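Local coordinates for choline binding protein A (Lactobacillus salivarius str. Ren, PDB 5GT1), which probably contributes to adhesion to human intestinal epithelial cells, and carries a zinc-binding domain of the M23 peptidase family, the part described here, at residues 28-33 and 71-76; 51-56 and 152-157; 100-105 and 138-143; 113-118 and 128-133. One frame throughout, in Å; residues are numbered along the deposited sequence.

The segment nearest the N terminus, 28-33, folds back on strand 71-73 in interaction 1, closing a loop that holds strands 44-45 and 56-63. Within that loop begins interaction 2, where 51-56 meets 152-157; interactions 1 and 2 therefore cross along the chain, on opposite sides of its centre. The wide loop closed by interaction 2 encloses interaction 3, the pairing of strands 101-108 and 135-141, and interaction 4, of 113-118 with 128-133, nests inside interaction 3. Interactions 1 and 4 share the two-stranded sheet of 71-73 and 127-130, while a probable hydrogen bond from Val75 N to Tyr104 OH joins interaction 1 to the main antiparallel sheet.

Interaction 1: residues 28-33 and 71-76; sequences PFPSVG and AVHAVH. With ACT (acetate ion), chain C.
A short two-stranded antiparallel sheet flanks the main sheet of this M23 peptidase domain, and the N-terminal loop of Pro28, Phe29 and Pro30 lies against its strand 71-73. Pro28 O is gripped twice by one residue. The backbone N of His73 reaches it at 2.9 Å, on a lone pair in the carbonyl plane and with an N-H...O angle of 163°. The imidazole ND1 adds a longer bond of 3.3 Å to Pro28 O; this donor sits above the carbonyl plane, although the oxygen lies almost in the plane of the ring. Turning CG of His73 beside its own backbone N (chi1 -69°) brings ND1 over to this carbonyl, and the same turn lays one ring face under Pro30, whose CG is 4.3 Å from the ring centroid in a CH-pi contact. An alanine at His73 would keep the backbone bond but is likely to lose the second grip on Pro28 O and leave the Pro30 ring without the surface it rests on. Beneath the loop the packing is apolar: Phe29 crosses Val72, CZ to CG2 at 3.8 Å, while its ring also makes a cation-pi contact with Arg131. The Phe29 side chain is about 12 Å from the bound zinc ion, so the contact lies outside the metal site. An acetate, probably from the crystallisation liquor, accepts a bond from Ala71 N. At the far end of the contact, Pro28 CD rests against Val75 CG1 at 3.8 Å.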
loop_
_atom_site.group_PDB
_atom_site.type_symbol
_atom_site.label_atom_id
_atom_site.label_comp_id
_atom_site.label_asym_id
_atom_site.label_seq_id
_atom_site.Cartn_x
_atom_site.Cartn_y
_atom_site.Cartn_z
ATOM N N PRO A 28 3.125 2.913 -7.465
ATOM C CA PRO A 28 3.701 1.557 -7.424
ATOM C C PRO A 28 3.870 0.900 -8.803
ATOM O O PRO A 28 4.692 -0.009 -8.950
ATOM C CB PRO A 28 2.715 0.773 -6.549
ATOM C CG PRO A 28 1.433 1.507 -6.666
ATOM C CD PRO A 28 1.791 2.969 -6.851
ATOM N N PHE A 29 3.111 1.360 -9.799
ATOM C CA PHE A 29 3.233 0.852 -11.171
ATOM C C PHE A 29 3.403 2.089 -12.056
ATOM O O PHE A 29 2.431 2.651 -12.538
ATOM C CB PHE A 29 2.018 -0.012 -11.555
ATOM C CG PHE A 29 1.770 -1.147 -10.594
ATOM C CD1 PHE A 29 2.486 -2.351 -10.706
ATOM C CD2 PHE A 29 0.865 -1.004 -9.543
ATOM C CE1 PHE A 29 2.279 -3.384 -9.794
ATOM C CE2 PHE A 29 0.657 -2.035 -8.636
ATOM C CZ PHE A 29 1.370 -3.223 -8.762
ATOM N N PRO A 30 4.658 2.548 -12.214
ATOM C CA PRO A 30 4.877 3.920 -12.703
ATOM C C PRO A 30 4.526 4.181 -14.178
ATOM O O PRO A 30 4.395 5.350 -14.576
ATOM C CB PRO A 30 6.370 4.153 -12.404
ATOM C CG PRO A 30 6.624 3.271 -11.223
ATOM C CD PRO A 30 5.903 2.005 -11.646
ATOM N N SER A 31 4.341 3.121 -14.959
ATOM C CA SER A 31 3.890 3.244 -16.352
ATOM C C SER A 31 2.418 3.655 -16.492
ATOM O O SER A 31 1.975 4.115 -17.554
ATOM C CB SER A 31 4.033 1.896 -17.054
ATOM O OG SER A 31 2.791 1.189 -16.991
ATOM N N VAL A 32 1.650 3.406 -15.435
ATOM C CA VAL A 32 0.260 3.776 -15.368
ATOM C C VAL A 32 0.159 5.101 -14.594
ATOM O O VAL A 32 -0.666 5.968 -14.911
ATOM C CB VAL A 32 -0.547 2.714 -14.595
ATOM C CG1 VAL A 32 -2.040 2.955 -14.778
ATOM C CG2 VAL A 32 -0.118 1.288 -14.995
ATOM N N GLY A 33 0.983 5.230 -13.555
ATOM C CA GLY A 33 0.938 6.400 -12.686
ATOM C C GLY A 33 -0.341 6.331 -11.881
ATOM O O GLY A 33 -0.739 5.244 -11.428
ATOM N N ALA A 71 6.439 -5.755 -11.420
ATOM C CA ALA A 71 7.199 -5.253 -10.280
ATOM C C ALA A 71 6.378 -4.208 -9.515
ATOM O O ALA A 71 5.780 -3.303 -10.120
ATOM C CB ALA A 71 8.520 -4.650 -10.744
ATOM N N VAL A 72 6.328 -4.363 -8.193
ATOM C CA VAL A 72 5.704 -3.381 -7.305
ATOM C C VAL A 72 6.803 -2.432 -6.825
ATOM O O VAL A 72 7.727 -2.860 -6.138
ATOM C CB VAL A 72 5.048 -4.061 -6.084
ATOM C CG1 VAL A 72 4.517 -3.002 -5.107
ATOM C CG2 VAL A 72 3.924 -5.000 -6.541
ATOM N N HIS A 73 6.693 -1.155 -7.195
ATOM C CA HIS A 73 7.720 -0.144 -6.881
ATOM C C HIS A 73 7.373 0.602 -5.624
ATOM O O HIS A 73 6.222 1.007 -5.442
ATOM C CB HIS A 73 7.849 0.855 -8.039
ATOM C CG HIS A 73 8.449 0.258 -9.296
ATOM N ND1 HIS A 73 7.715 -0.448 -10.190
ATOM C CD2 HIS A 73 9.750 0.268 -9.779
ATOM C CE1 HIS A 73 8.511 -0.862 -11.206
ATOM N NE2 HIS A 73 9.758 -0.431 -10.953
ATOM N N ALA A 74 8.358 0.804 -4.749
ATOM C CA ALA A 74 8.132 1.489 -3.485
ATOM C C ALA A 74 7.655 2.906 -3.776
ATOM O O ALA A 74 8.198 3.588 -4.667
ATOM C CB ALA A 74 9.407 1.515 -2.661
ATOM N N VAL A 75 6.642 3.343 -3.037
ATOM C CA VAL A 75 6.024 4.658 -3.270
ATOM C C VAL A 75 6.796 5.770 -2.550
ATOM O O VAL A 75 6.554 6.957 -2.798
ATOM C CB VAL A 75 4.523 4.699 -2.876
ATOM C CG1 VAL A 75 3.739 3.625 -3.631
ATOM C CG2 VAL A 75 4.319 4.559 -1.365
ATOM N N HIS A 76 7.720 5.367 -1.677
ATOM C CA HIS A 76 8.449 6.288 -0.810
ATOM C C HIS A 76 9.588 5.546 -0.172
ATOM O O HIS A 76 9.510 4.330 0.015
ATOM C CB HIS A 76 7.507 6.817 0.280
ATOM C CG HIS A 76 8.070 7.981 1.072
ATOM N ND1 HIS A 76 8.826 7.807 2.174
ATOM C CD2 HIS A 76 7.953 9.359 0.885
ATOM C CE1 HIS A 76 9.192 9.020 2.671
ATOM N NE2 HIS A 76 8.653 9.973 1.885
HETATM C C ACT C . 6.605 -2.833 -13.527
HETATM O O ACT C . 7.671 -2.176 -13.612
HETATM O OXT ACT C . 6.483 -3.926 -14.120
HETATM C CH3 ACT C . 5.487 -2.391 -12.649
#

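Interaction 2: residues 51-56 and 152-157; sequences FRMNGF and NSFNNN
The ring of Phe154 lies across Met53, which meets it at about a right angle. Met53 CB sits over one ring face, 4.0 Å from the centroid, and CG beside the backbone N (chi1 -86°) and an extended chi2 bring SD to 4.4 Å from the centroid of the same Phe154 ring. That sulfur approaches obliquely, in a Met-aromatic contact. Phe56 forms the second, more buried half. With its CG anti to the backbone N (chi1 179°), its ring reaches under the turn that follows Phe154, and Asn156 covers one face: CB makes a CH-pi contact 3.9 Å from the Phe56 centroid, while the amide, its plane 21° from that of the ring, lies over the rim at CD1 and CE1. At the ring edge, Ser153 O comes to 3.5 Å from Phe56 CD2. A water lies between the backbones, 2.9 Å from Phe56 O and 2.8 Å from Ser153 O. Phe43 meets the Phe56 ring edge-to-face from outside the two segments. Asn155 ND2 bonds Asn152 OD1 across the type I turn of residues 152-155. Two surface loops are thus joined through aromatic rings at the margin of an M23 zinc site: Phe56 immediately precedes the zinc ligand His57, and the Phe154 side chain lies about 8 Å from the metal.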
loop_
_atom_site.group_PDB
_atom_site.type_symbol
_atom_site.label_atom_id
_atom_site.label_comp_id
_atom_site.label_asym_id
_atom_site.label_seq_id
_atom_site.Cartn_x
_atom_site.Cartn_y
_atom_site.Cartn_z
ATOM N N PHE A 51 -19.726 -3.571 0.828
ATOM C CA PHE A 51 -19.489 -4.968 1.220
ATOM C C PHE A 51 -18.483 -5.136 2.366
ATOM O O PHE A 51 -18.458 -6.183 3.013
ATOM C CB PHE A 51 -19.074 -5.818 0.007
ATOM C CG PHE A 51 -17.698 -5.502 -0.528
ATOM C CD1 PHE A 51 -16.590 -6.260 -0.140
ATOM C CD2 PHE A 51 -17.507 -4.456 -1.429
ATOM C CE1 PHE A 51 -15.317 -5.970 -0.635
ATOM C CE2 PHE A 51 -16.238 -4.166 -1.926
ATOM C CZ PHE A 51 -15.144 -4.927 -1.531
ATOM N N ARG A 52 -17.653 -4.117 2.615
ATOM C CA ARG A 52 -16.669 -4.169 3.704
ATOM C C ARG A 52 -17.296 -3.730 5.026
ATOM O O ARG A 52 -18.261 -2.966 5.023
ATOM C CB ARG A 52 -15.464 -3.274 3.398
ATOM C CG ARG A 52 -14.650 -3.704 2.196
ATOM C CD ARG A 52 -13.396 -2.853 2.055
ATOM N NE ARG A 52 -12.639 -3.190 0.848
ATOM C CZ ARG A 52 -12.743 -2.549 -0.319
ATOM N NH1 ARG A 52 -13.592 -1.533 -0.466
ATOM N NH2 ARG A 52 -12.003 -2.937 -1.349
ATOM N N MET A 53 -16.733 -4.209 6.142
ATOM C CA MET A 53 -17.179 -3.824 7.487
ATOM C C MET A 53 -17.144 -2.316 7.618
ATOM O O MET A 53 -16.136 -1.674 7.271
ATOM C CB MET A 53 -16.279 -4.426 8.569
ATOM C CG MET A 53 -16.635 -5.833 9.023
ATOM S SD MET A 53 -15.521 -6.378 10.347
ATOM C CE MET A 53 -15.997 -5.289 11.696
ATOM N N ASN A 54 -18.248 -1.765 8.119
ATOM C CA ASN A 54 -18.454 -0.319 8.229
ATOM C C ASN A 54 -18.348 0.426 6.896
ATOM O O ASN A 54 -18.258 1.652 6.883
ATOM C CB ASN A 54 -17.488 0.302 9.252
ATOM C CG ASN A 54 -17.478 -0.445 10.576
ATOM O OD1 ASN A 54 -16.419 -0.649 11.179
ATOM N ND2 ASN A 54 -18.654 -0.847 11.039
ATOM N N GLY A 55 -18.350 -0.313 5.785
ATOM C CA GLY A 55 -18.185 0.281 4.449
ATOM C C GLY A 55 -16.885 1.059 4.264
ATOM O O GLY A 55 -16.810 1.967 3.424
ATOM N N PHE A 56 -15.859 0.701 5.040
ATOM C CA PHE A 56 -14.603 1.452 5.060
ATOM C C PHE A 56 -13.469 0.646 4.446
ATOM O O PHE A 56 -13.271 -0.532 4.784
ATOM C CB PHE A 56 -14.236 1.847 6.487
ATOM C CG PHE A 56 -12.942 2.615 6.597
ATOM C CD1 PHE A 56 -12.853 3.925 6.130
ATOM C CD2 PHE A 56 -11.812 2.035 7.173
ATOM C CE1 PHE A 56 -11.662 4.638 6.227
ATOM C CE2 PHE A 56 -10.621 2.749 7.281
ATOM C CZ PHE A 56 -10.553 4.054 6.809
ATOM N N ASN A 152 -7.376 -1.578 13.525
ATOM C CA ASN A 152 -8.305 -0.558 13.056
ATOM C C ASN A 152 -8.553 -0.579 11.546
ATOM O O ASN A 152 -8.869 0.458 10.956
ATOM C CB ASN A 152 -7.795 0.824 13.465
ATOM C CG ASN A 152 -8.010 1.105 14.938
ATOM O OD1 ASN A 152 -9.102 1.492 15.346
ATOM N ND2 ASN A 152 -6.970 0.902 15.744
ATOM N N SER A 153 -8.420 -1.747 10.923
ATOM C CA SER A 153 -8.653 -1.896 9.483
ATOM C C SER A 153 -10.014 -1.400 9.021
ATOM O O SER A 153 -10.147 -0.964 7.881
ATOM C CB SER A 153 -8.499 -3.360 9.061
ATOM O OG SER A 153 -7.160 -3.764 9.242
ATOM N N PHE A 154 -11.026 -1.476 9.889
ATOM C CA PHE A 154 -12.391 -1.098 9.484
ATOM C C PHE A 154 -12.925 0.146 10.202
ATOM O O PHE A 154 -14.122 0.465 10.152
ATOM C CB PHE A 154 -13.327 -2.314 9.556
ATOM C CG PHE A 154 -12.831 -3.471 8.727
ATOM C CD1 PHE A 154 -12.916 -3.431 7.329
ATOM C CD2 PHE A 154 -12.206 -4.561 9.329
ATOM C CE1 PHE A 154 -12.429 -4.473 6.547
ATOM C CE2 PHE A 154 -11.720 -5.612 8.555
ATOM C CZ PHE A 154 -11.824 -5.568 7.161
ATOM N N ASN A 155 -12.004 0.884 10.802
ATOM C CA ASN A 155 -12.362 2.041 11.590
ATOM C C ASN A 155 -11.867 3.315 10.938
ATOM O O ASN A 155 -10.665 3.545 10.832
ATOM C CB ASN A 155 -11.806 1.904 13.015
ATOM C CG ASN A 155 -12.444 0.754 13.786
ATOM O OD1 ASN A 155 -13.577 0.350 13.503
ATOM N ND2 ASN A 155 -11.720 0.227 14.761
ATOM N N ASN A 156 -12.824 4.125 10.508
ATOM C CA ASN A 156 -12.575 5.412 9.870
ATOM C C ASN A 156 -12.291 6.499 10.921
ATOM O O ASN A 156 -13.021 7.479 11.046
ATOM C CB ASN A 156 -13.791 5.740 8.997
ATOM C CG ASN A 156 -13.596 6.973 8.133
ATOM O OD1 ASN A 156 -12.473 7.395 7.853
ATOM N ND2 ASN A 156 -14.710 7.564 7.713
ATOM N N ASN A 157 -11.218 6.319 11.678
ATOM C CA ASN A 157 -10.952 7.172 12.821
ATOM C C ASN A 157 -9.670 7.992 12.687
ATOM O O ASN A 157 -9.150 8.508 13.679
ATOM C CB ASN A 157 -10.917 6.327 14.098
ATOM C CG ASN A 157 -9.766 5.341 14.117
ATOM O OD1 ASN A 157 -9.081 5.129 13.106
ATOM N ND2 ASN A 157 -9.527 4.740 15.278
HETATM O O HOH W 1 -10.725 -1.741 5.280
#

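Interaction 3: residues 100-105 and 138-143; sequences YTFVYQ and LGITRE
Strands 101-105 and 138-141 run antiparallel, their axes 4.7 Å apart at closest and 163° between their directions, with Thr101-Thr141 and Val103-Gly139 as hydrogen-bonded pairs alternating with the non-hydrogen-bonded pairs Phe102-Ile140 and Tyr104-Leu138. The bond from Thr101 N to Thr141 O is short and nearly straight, 2.7 Å, and is approached nearly along the C=O axis. Beyond the last backbone pair, Thr101 OG1 donates to Glu143 O at 2.7 Å; the same hydroxyl also bonds Arg96. Thr141 OG1 takes Glu143 N in an ST turn and has a further partner in Thr159 O. This is the core of the M23 peptidase sheet: strand 135-141 carries the zinc ligand His137 directly before Leu138. On the face of Phe102 and Tyr104 the side chains lie alongside their neighbours. In Leu138, CG anti to the backbone N (chi1 175°), with the turn at chi2, lays CD1 over the Tyr104 ring face, 4.0 Å from the centroid. Phe102 CD1 runs beside Ile140 CG1 at 3.7 Å, and the CG2 branch of Ile140 reaches back to Tyr100 CD1 at 3.8 Å. Helix 163-173 packs on Ile140 and Tyr100. At the surface, Arg142 extends beside Tyr100, its guanidinium turned 43° from the ring so that Tyr100 CE1 sits over the guanidinium centre, while Arg142 NH1 forms a salt bridge with Glu99.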
loop_
_atom_site.group_PDB
_atom_site.type_symbol
_atom_site.label_atom_id
_atom_site.label_comp_id
_atom_site.label_asym_id
_atom_site.label_seq_id
_atom_site.Cartn_x
_atom_site.Cartn_y
_atom_site.Cartn_z
ATOM N N TYR A 100 5.985 7.945 8.223
ATOM C CA TYR A 100 4.914 7.033 7.781
ATOM C C TYR A 100 5.255 5.559 7.833
ATOM O O TYR A 100 6.408 5.163 7.647
ATOM C CB TYR A 100 4.482 7.376 6.350
ATOM C CG TYR A 100 3.914 8.766 6.154
ATOM C CD1 TYR A 100 2.640 9.098 6.631
ATOM C CD2 TYR A 100 4.638 9.740 5.452
ATOM C CE1 TYR A 100 2.116 10.375 6.430
ATOM C CE2 TYR A 100 4.119 11.012 5.241
ATOM C CZ TYR A 100 2.864 11.323 5.731
ATOM O OH TYR A 100 2.352 12.581 5.523
ATOM N N THR A 101 4.223 4.751 8.064
ATOM C CA THR A 101 4.298 3.315 7.862
ATOM C C THR A 101 3.514 2.968 6.596
ATOM O O THR A 101 2.326 3.314 6.474
ATOM C CB THR A 101 3.688 2.568 9.058
ATOM O OG1 THR A 101 4.355 2.970 10.268
ATOM C CG2 THR A 101 3.814 1.058 8.867
ATOM N N PHE A 102 4.189 2.305 5.657
ATOM C CA PHE A 102 3.591 1.850 4.402
ATOM C C PHE A 102 3.387 0.344 4.473
ATOM O O PHE A 102 4.310 -0.390 4.831
ATOM C CB PHE A 102 4.535 2.186 3.234
ATOM C CG PHE A 102 4.878 3.656 3.127
ATOM C CD1 PHE A 102 4.154 4.492 2.281
ATOM C CD2 PHE A 102 5.956 4.198 3.851
ATOM C CE1 PHE A 102 4.474 5.848 2.183
ATOM C CE2 PHE A 102 6.276 5.537 3.761
ATOM C CZ PHE A 102 5.542 6.366 2.928
ATOM N N VAL A 103 2.189 -0.120 4.141
ATOM C CA VAL A 103 1.915 -1.561 4.087
ATOM C C VAL A 103 1.609 -1.973 2.643
ATOM O O VAL A 103 0.673 -1.455 2.032
ATOM C CB VAL A 103 0.749 -1.947 5.026
ATOM C CG1 VAL A 103 0.550 -3.466 5.048
ATOM C CG2 VAL A 103 1.016 -1.405 6.428
ATOM N N TYR A 104 2.412 -2.881 2.090
ATOM C CA TYR A 104 2.144 -3.432 0.763
ATOM C C TYR A 104 1.608 -4.837 0.980
ATOM O O TYR A 104 2.325 -5.710 1.477
ATOM C CB TYR A 104 3.426 -3.506 -0.092
ATOM C CG TYR A 104 4.124 -2.180 -0.287
ATOM C CD1 TYR A 104 3.980 -1.463 -1.484
ATOM C CD2 TYR A 104 4.928 -1.635 0.720
ATOM C CE1 TYR A 104 4.619 -0.232 -1.666
ATOM C CE2 TYR A 104 5.558 -0.406 0.547
ATOM C CZ TYR A 104 5.387 0.288 -0.649
ATOM O OH TYR A 104 6.026 1.504 -0.823
ATOM N N GLN A 105 0.358 -5.076 0.615
ATOM C CA GLN A 105 -0.255 -6.363 0.943
ATOM C C GLN A 105 -1.043 -6.916 -0.248
ATOM O O GLN A 105 -1.274 -6.201 -1.237
ATOM C CB GLN A 105 -1.165 -6.204 2.168
ATOM C CG GLN A 105 -2.424 -5.398 1.874
ATOM C CD GLN A 105 -3.232 -5.086 3.109
ATOM O OE1 GLN A 105 -2.714 -4.515 4.068
ATOM N NE2 GLN A 105 -4.526 -5.445 3.086
ATOM N N LEU A 138 -2.354 -0.996 -0.972
ATOM C CA LEU A 138 -1.380 -0.139 -0.298
ATOM C C LEU A 138 -2.066 0.601 0.847
ATOM O O LEU A 138 -3.104 1.216 0.643
ATOM C CB LEU A 138 -0.779 0.870 -1.282
ATOM C CG LEU A 138 0.175 1.924 -0.700
ATOM C CD1 LEU A 138 1.466 1.314 -0.140
ATOM C CD2 LEU A 138 0.496 2.965 -1.771
ATOM N N GLY A 139 -1.498 0.502 2.043
ATOM C CA GLY A 139 -2.013 1.231 3.206
ATOM C C GLY A 139 -0.933 2.146 3.744
ATOM O O GLY A 139 0.254 1.797 3.734
ATOM N N ILE A 140 -1.342 3.325 4.205
ATOM C CA ILE A 140 -0.414 4.283 4.793
ATOM C C ILE A 140 -0.974 4.798 6.120
ATOM O O ILE A 140 -2.145 5.184 6.188
ATOM C CB ILE A 140 -0.111 5.471 3.837
ATOM C CG1 ILE A 140 0.446 4.953 2.495
ATOM C CG2 ILE A 140 0.911 6.412 4.489
ATOM C CD1 ILE A 140 0.687 6.044 1.460
ATOM N N THR A 141 -0.132 4.813 7.159
ATOM C CA THR A 141 -0.543 5.283 8.487
ATOM C C THR A 141 0.619 5.990 9.149
ATOM O O THR A 141 1.780 5.648 8.900
ATOM C CB THR A 141 -1.066 4.113 9.381
ATOM O OG1 THR A 141 -1.459 4.611 10.675
ATOM C CG2 THR A 141 0.002 3.027 9.585
ATOM N N ARG A 142 0.341 6.983 9.996
ATOM C CA ARG A 142 1.437 7.523 10.827
ATOM C C ARG A 142 1.756 6.609 12.010
ATOM O O ARG A 142 2.856 6.688 12.584
ATOM C CB ARG A 142 1.147 8.941 11.316
ATOM C CG ARG A 142 1.218 9.975 10.213
ATOM C CD ARG A 142 1.001 11.365 10.774
ATOM N NE ARG A 142 0.453 12.226 9.735
ATOM C CZ ARG A 142 1.174 13.072 9.014
ATOM N NH1 ARG A 142 2.478 13.181 9.236
ATOM N NH2 ARG A 142 0.590 13.818 8.084
ATOM N N GLU A 143 0.801 5.743 12.363
ATOM C CA GLU A 143 0.962 4.806 13.486
ATOM C C GLU A 143 2.212 3.953 13.301
ATOM O O GLU A 143 2.505 3.459 12.205
ATOM C CB GLU A 143 -0.288 3.931 13.668
ATOM C CG GLU A 143 -0.203 2.865 14.766
ATOM C CD GLU A 143 0.024 3.446 16.157
ATOM O OE1 GLU A 143 -0.860 4.204 16.628
ATOM O OE2 GLU A 143 1.093 3.157 16.768
#

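Interaction 4: residues 113-118 and 128-133; sequences NISVKV and IGYRDT. With EDO (1,2-ethanediol), chain D.
Asn113 and Tyr130 stand at one end of a single beta bridge, Ile114 with Gly129, which fastens the loop 113-118 to strand 127-130 in this M23 peptidase domain. Two main-chain bonds flank it, Tyr130 N to Asn113 O and Ser115 N to Ile128 O, both 2.8 Å long. Gly129 lies so close between them that a beta carbon there would run into Asn113 O. Around the bridge the side chains take up distinct orientations. The amide of Asn113 crosses the carboxylate of Asp132 obliquely, the two planes 26° apart, and it also lies beside the backbone carbonyl of Tyr130. Asp132 has CG between its backbone N and carbonyl carbon (chi1 62°), which turns the carboxylate toward the amide; its OD1 is also held by Ser109 OG. A leucine in place of Asn113 would probably put an apolar branch against Tyr130 O and the Asp132 carboxylate, taking away the amide beside them and leaving the carboxylate with its Ser109 bond. Toward Ile128, Ile114 and Val116 each bring CG2 against its O, at 3.6 Å and 3.7 Å respectively, so this carbonyl sits among methyls while it accepts from Ser115 N. The Tyr130 ring stands with its edge to Ser115, whose OG lies near the ring plane, 3.4 Å from CE2. That hydroxyl also bonds O1 of an ethanediol, probably from the crystallisation liquor. Finally, a water spans the outer end of the pair, 2.9 Å from Tyr130 OH and 3.3 Å from Ser115 OG.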
loop_
_atom_site.group_PDB
_atom_site.type_symbol
_atom_site.label_atom_id
_atom_site.label_comp_id
_atom_site.label_asym_id
_atom_site.label_seq_id
_atom_site.Cartn_x
_atom_site.Cartn_y
_atom_site.Cartn_z
ATOM N N ASN A 113 7.657 -14.220 -3.747
ATOM C CA ASN A 113 7.398 -13.072 -4.633
ATOM C C ASN A 113 7.864 -11.736 -4.064
ATOM O O ASN A 113 7.818 -10.712 -4.754
ATOM C CB ASN A 113 5.924 -12.998 -5.053
ATOM C CG ASN A 113 5.635 -13.817 -6.289
ATOM O OD1 ASN A 113 5.171 -13.300 -7.309
ATOM N ND2 ASN A 113 5.938 -15.091 -6.222
ATOM N N ILE A 114 8.334 -11.744 -2.821
ATOM C CA ILE A 114 8.837 -10.521 -2.199
ATOM C C ILE A 114 10.350 -10.438 -2.411
ATOM O O ILE A 114 11.064 -11.421 -2.202
ATOM C CB ILE A 114 8.428 -10.434 -0.709
ATOM C CG1 ILE A 114 6.886 -10.394 -0.608
ATOM C CG2 ILE A 114 9.091 -9.227 -0.050
ATOM C CD1 ILE A 114 6.286 -10.672 0.761
ATOM N N SER A 115 10.824 -9.268 -2.841
ATOM C CA SER A 115 12.218 -9.073 -3.240
ATOM C C SER A 115 13.087 -8.482 -2.138
ATOM O O SER A 115 14.320 -8.565 -2.213
ATOM C CB SER A 115 12.296 -8.141 -4.446
ATOM O OG SER A 115 11.598 -8.692 -5.539
ATOM N N VAL A 116 12.451 -7.859 -1.146
ATOM C CA VAL A 116 13.171 -7.141 -0.098
ATOM C C VAL A 116 13.265 -8.018 1.159
ATOM O O VAL A 116 12.549 -8.997 1.266
ATOM C CB VAL A 116 12.518 -5.764 0.213
ATOM C CG1 VAL A 116 12.633 -4.826 -0.993
ATOM C CG2 VAL A 116 11.058 -5.936 0.616
ATOM N N LYS A 117 14.165 -7.662 2.074
ATOM C CA LYS A 117 14.348 -8.363 3.353
ATOM C C LYS A 117 14.219 -7.363 4.490
ATOM O O LYS A 117 14.558 -6.186 4.330
ATOM C CB LYS A 117 15.743 -8.999 3.424
ATOM C CG LYS A 117 16.136 -9.818 2.200
ATOM C CD LYS A 117 15.779 -11.291 2.354
ATOM N N VAL A 118 13.775 -7.831 5.653
ATOM C CA VAL A 118 13.704 -6.980 6.838
ATOM C C VAL A 118 15.074 -6.322 7.100
ATOM O O VAL A 118 16.120 -6.965 6.950
ATOM C CB VAL A 118 13.210 -7.775 8.066
ATOM C CG1 VAL A 118 13.322 -6.950 9.344
ATOM C CG2 VAL A 118 11.778 -8.261 7.841
ATOM N N ILE A 128 9.629 -3.763 -4.441
ATOM C CA ILE A 128 9.228 -4.469 -3.212
ATOM C C ILE A 128 9.097 -5.973 -3.480
ATOM O O ILE A 128 9.488 -6.824 -2.652
ATOM C CB ILE A 128 7.872 -3.932 -2.684
ATOM C CG1 ILE A 128 7.979 -2.427 -2.348
ATOM C CG2 ILE A 128 7.370 -4.749 -1.482
ATOM C CD1 ILE A 128 8.995 -2.092 -1.280
ATOM N N GLY A 129 8.539 -6.283 -4.641
ATOM C CA GLY A 129 8.303 -7.649 -5.050
ATOM C C GLY A 129 7.473 -7.642 -6.305
ATOM O O GLY A 129 7.306 -6.582 -6.936
ATOM N N TYR A 130 6.940 -8.815 -6.662
ATOM C CA TYR A 130 6.223 -9.003 -7.929
ATOM C C TYR A 130 4.783 -9.411 -7.658
ATOM O O TYR A 130 4.533 -10.380 -6.954
ATOM C CB TYR A 130 6.960 -10.035 -8.812
ATOM C CG TYR A 130 8.293 -9.482 -9.229
ATOM C CD1 TYR A 130 8.423 -8.803 -10.429
ATOM C CD2 TYR A 130 9.407 -9.548 -8.364
ATOM C CE1 TYR A 130 9.633 -8.230 -10.804
ATOM C CE2 TYR A 130 10.624 -8.976 -8.733
ATOM C CZ TYR A 130 10.721 -8.328 -9.950
ATOM O OH TYR A 130 11.911 -7.761 -10.322
ATOM N N ARG A 131 3.842 -8.648 -8.201
ATOM C CA ARG A 131 2.423 -8.940 -8.010
ATOM C C ARG A 131 2.034 -10.097 -8.925
ATOM O O ARG A 131 2.200 -10.024 -10.139
ATOM C CB ARG A 131 1.546 -7.714 -8.325
ATOM C CG ARG A 131 0.048 -7.962 -8.174
ATOM C CD ARG A 131 -0.781 -6.761 -8.651
ATOM N NE ARG A 131 -0.431 -6.337 -10.016
ATOM C CZ ARG A 131 -0.807 -5.190 -10.586
ATOM N NH1 ARG A 131 -1.577 -4.313 -9.941
ATOM N NH2 ARG A 131 -0.411 -4.914 -11.823
ATOM N N ASP A 132 1.491 -11.148 -8.342
ATOM C CA ASP A 132 0.972 -12.238 -9.159
ATOM C C ASP A 132 -0.475 -12.556 -8.795
ATOM O O ASP A 132 -0.998 -13.597 -9.180
ATOM C CB ASP A 132 1.860 -13.482 -9.032
ATOM C CG ASP A 132 1.916 -14.020 -7.617
ATOM O OD1 ASP A 132 2.341 -15.189 -7.461
ATOM O OD2 ASP A 132 1.547 -13.295 -6.661
ATOM N N THR A 133 -1.111 -11.657 -8.047
ATOM C CA THR A 133 -2.516 -11.795 -7.705
ATOM C C THR A 133 -3.285 -10.710 -8.457
ATOM O O THR A 133 -2.698 -9.944 -9.218
ATOM C CB THR A 133 -2.763 -11.617 -6.194
ATOM O OG1 THR A 133 -2.488 -10.262 -5.826
ATOM C CG2 THR A 133 -1.902 -12.579 -5.349
HETATM C C1 EDO D . 13.460 -12.122 -5.679
HETATM O O1 EDO D . 13.419 -10.905 -6.433
HETATM C C2 EDO D . 12.034 -12.522 -5.336
HETATM O O2 EDO D . 11.177 -12.161 -6.433
HETATM O O HOH W 2 13.548 -7.498 -7.898
#